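Local atomic coordinates of quinoline 2-oxidoreductase large subunit (Pseudomonas putida, PDB entry 1T3Q), a protein that probably oxidises quinoline by hydroxylation at carbon 2, as the molybdenum-cofactor-binding large subunit of a xanthine dehydrogenase family hydroxylase. Residues L456-S461 with A643-I648. Numbering follows the deposited sequence.
Sequences LGLGVS and AAIVEI
CG is anti to the backbone N in both L456 and L458 (chi1 -152° and 171°), and a second torsion near 65° in each then brings CD1 to strand 643-648. The two strands form an antiparallel ladder at the edge of a mixed sheet in the molybdopterin cofactor-binding domain, where 454-467 is an outermost strand within the chain. L456 CD1 reaches E647 CB at 3.6 Å, while its CG meets I645 CG2 at 4.0 Å. The other branch of that isoleucine, CG1, lies 3.9 Å from L458 CD1, so I645 sends one branch to each leucine. F442 of helix 439-450 covers all three, and L433 and V437 of helix 426-437 continue the apolar layer over A643.

The opposite face carries A644 and V646, packed on A752 and A756 of helix 744-761; their partners G457 and G459 add no side chain there. These are the hydrogen-bonded pairs: G457 N donates to V646 O at 2.9 Å, and G457 O accepts V646 N in return; G459 N and O make the same pair of bonds with A644. Carbonyl oxygens in the ladder also receive CA-H contacts, such as I645 CA to G457 O at 3.2 Å. E647 OE2 forms a salt bridge with R656 NH2 of the next strand, 655-665. The shortest of the four ladder bonds is G459 N to A644 O, 2.8 Å.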
ATOM      1  N   LEU B 456      -3.664  19.327 -53.647  1.00 23.64           N
ATOM      2  CA  LEU B 456      -4.020  19.903 -52.359  1.00 24.03           C
ATOM      3  C   LEU B 456      -5.530  19.818 -52.178  1.00 23.03           C
ATOM      4  O   LEU B 456      -6.285  20.048 -53.120  1.00 22.73           O
ATOM      5  CB  LEU B 456      -3.559  21.361 -52.299  1.00 26.90           C
ATOM      6  CG  LEU B 456      -3.221  21.930 -50.920  1.00 31.22           C
ATOM      7  CD1 LEU B 456      -2.015  21.192 -50.338  1.00 31.92           C
ATOM      8  CD2 LEU B 456      -2.917  23.417 -51.051  1.00 30.65           C
ATOM      9  N   GLY B 457      -5.968  19.483 -50.969  1.00 22.21           N
ATOM     10  CA  GLY B 457      -7.393  19.367 -50.718  1.00 20.84           C
ATOM     11  C   GLY B 457      -7.811  19.872 -49.350  1.00 20.86           C
ATOM     12  O   GLY B 457      -7.082  19.722 -48.372  1.00 21.50           O
ATOM     13  N   LEU B 458      -8.989  20.485 -49.294  1.00 19.10           N
ATOM     14  CA  LEU B 458      -9.540  21.009 -48.057  1.00 19.17           C
ATOM     15  C   LEU B 458     -10.710  20.128 -47.656  1.00 19.27           C
ATOM     16  O   LEU B 458     -11.564  19.818 -48.484  1.00 18.92           O
ATOM     17  CB  LEU B 458     -10.043  22.441 -48.261  1.00 19.54           C
ATOM     18  CG  LEU B 458     -10.845  23.031 -47.094  1.00 19.70           C
ATOM     19  CD1 LEU B 458      -9.945  23.205 -45.883  1.00 21.09           C
ATOM     20  CD2 LEU B 458     -11.440  24.373 -47.507  1.00 21.32           C
ATOM     21  N   GLY B 459     -10.745  19.725 -46.392  1.00 19.08           N
ATOM     22  CA  GLY B 459     -11.830  18.891 -45.913  1.00 19.69           C
ATOM     23  C   GLY B 459     -12.513  19.554 -44.736  1.00 19.70           C
ATOM     24  O   GLY B 459     -11.844  20.098 -43.856  1.00 19.42           O
ATOM     25  N   VAL B 460     -13.842  19.512 -44.714  1.00 18.82           N
ATOM     26  CA  VAL B 460     -14.601  20.128 -43.636  1.00 19.11           C
ATOM     27  C   VAL B 460     -15.471  19.124 -42.897  1.00 18.64           C
ATOM     28  O   VAL B 460     -16.055  18.225 -43.502  1.00 19.21           O
ATOM     29  CB  VAL B 460     -15.504  21.263 -44.173  1.00 19.49           C
ATOM     30  CG1 VAL B 460     -16.356  21.846 -43.044  1.00 21.00           C
ATOM     31  CG2 VAL B 460     -14.645  22.348 -44.791  1.00 21.54           C
ATOM     32  N   SER B 461     -15.540  19.282 -41.582  1.00 19.36           N
ATOM     33  CA  SER B 461     -16.360  18.417 -40.747  1.00 18.97           C
ATOM     34  C   SER B 461     -16.953  19.219 -39.597  1.00 19.60           C
ATOM     35  O   SER B 461     -16.222  19.805 -38.800  1.00 19.45           O
ATOM     36  CB  SER B 461     -15.528  17.263 -40.183  1.00 19.24           C
ATOM     37  OG  SER B 461     -16.297  16.496 -39.273  1.00 18.24           O
ATOM     38  N   ALA B 643     -11.266  21.350 -39.863  1.00 18.54           N
ATOM     39  CA  ALA B 643     -10.940  21.516 -41.273  1.00 18.62           C
ATOM     40  C   ALA B 643      -9.496  21.071 -41.412  1.00 19.80           C
ATOM     41  O   ALA B 643      -8.639  21.443 -40.607  1.00 19.29           O
ATOM     42  CB  ALA B 643     -11.092  22.969 -41.703  1.00 19.19           C
ATOM     43  N   ALA B 644      -9.234  20.252 -42.421  1.00 18.60           N
ATOM     44  CA  ALA B 644      -7.895  19.751 -42.652  1.00 19.08           C
ATOM     45  C   ALA B 644      -7.480  20.022 -44.083  1.00 19.08           C
ATOM     46  O   ALA B 644      -8.304  20.007 -44.998  1.00 19.90           O
ATOM     47  CB  ALA B 644      -7.839  18.249 -42.373  1.00 16.48           C
ATOM     48  N   ILE B 645      -6.195  20.296 -44.263  1.00 18.61           N
ATOM     49  CA  ILE B 645      -5.648  20.521 -45.587  1.00 18.61           C
ATOM     50  C   ILE B 645      -4.602  19.433 -45.775  1.00 19.17           C
ATOM     51  O   ILE B 645      -3.715  19.266 -44.938  1.00 20.44           O
ATOM     52  CB  ILE B 645      -4.983  21.905 -45.714  1.00 19.03           C
ATOM     53  CG1 ILE B 645      -6.056  22.999 -45.653  1.00 20.60           C
ATOM     54  CG2 ILE B 645      -4.218  21.989 -47.029  1.00 19.31           C
ATOM     55  CD1 ILE B 645      -5.513  24.417 -45.761  1.00 22.23           C
ATOM     56  N   VAL B 646      -4.733  18.674 -46.857  1.00 20.05           N
ATOM     57  CA  VAL B 646      -3.800  17.598 -47.145  1.00 20.43           C
ATOM     58  C   VAL B 646      -3.148  17.827 -48.494  1.00 22.08           C
ATOM     59  O   VAL B 646      -3.734  18.442 -49.388  1.00 21.20           O
ATOM     60  CB  VAL B 646      -4.495  16.209 -47.181  1.00 20.17           C
ATOM     61  CG1 VAL B 646      -5.189  15.933 -45.857  1.00 21.62           C
ATOM     62  CG2 VAL B 646      -5.475  16.143 -48.336  1.00 22.92           C
ATOM     63  N   GLU B 647      -1.921  17.342 -48.627  1.00 22.25           N
ATOM     64  CA  GLU B 647      -1.182  17.462 -49.873  1.00 23.27           C
ATOM     65  C   GLU B 647      -0.796  16.059 -50.309  1.00 22.37           C
ATOM     66  O   GLU B 647      -0.175  15.318 -49.549  1.00 22.09           O
ATOM     67  CB  GLU B 647       0.086  18.298 -49.676  1.00 25.67           C
ATOM     68  CG  GLU B 647       1.008  18.277 -50.889  1.00 30.37           C
ATOM     69  CD  GLU B 647       2.357  18.914 -50.608  1.00 34.55           C
ATOM     70  OE1 GLU B 647       2.433  20.158 -50.566  1.00 36.87           O
ATOM     71  OE2 GLU B 647       3.339  18.164 -50.420  1.00 37.14           O
ATOM     72  N   ILE B 648      -1.174  15.699 -51.530  1.00 22.46           N
ATOM     73  CA  ILE B 648      -0.865  14.386 -52.071  1.00 22.76           C
ATOM     74  C   ILE B 648       0.098  14.530 -53.247  1.00 23.45           C
ATOM     75  O   ILE B 648      -0.150  15.313 -54.159  1.00 23.39           O
ATOM     76  CB  ILE B 648      -2.139  13.683 -52.576  1.00 21.63           C
ATOM     77  CG1 ILE B 648      -3.136  13.517 -51.428  1.00 23.46           C
ATOM     78  CG2 ILE B 648      -1.782  12.335 -53.180  1.00 22.71           C
ATOM     79  CD1 ILE B 648      -4.488  12.991 -51.872  1.00 22.39           C
TER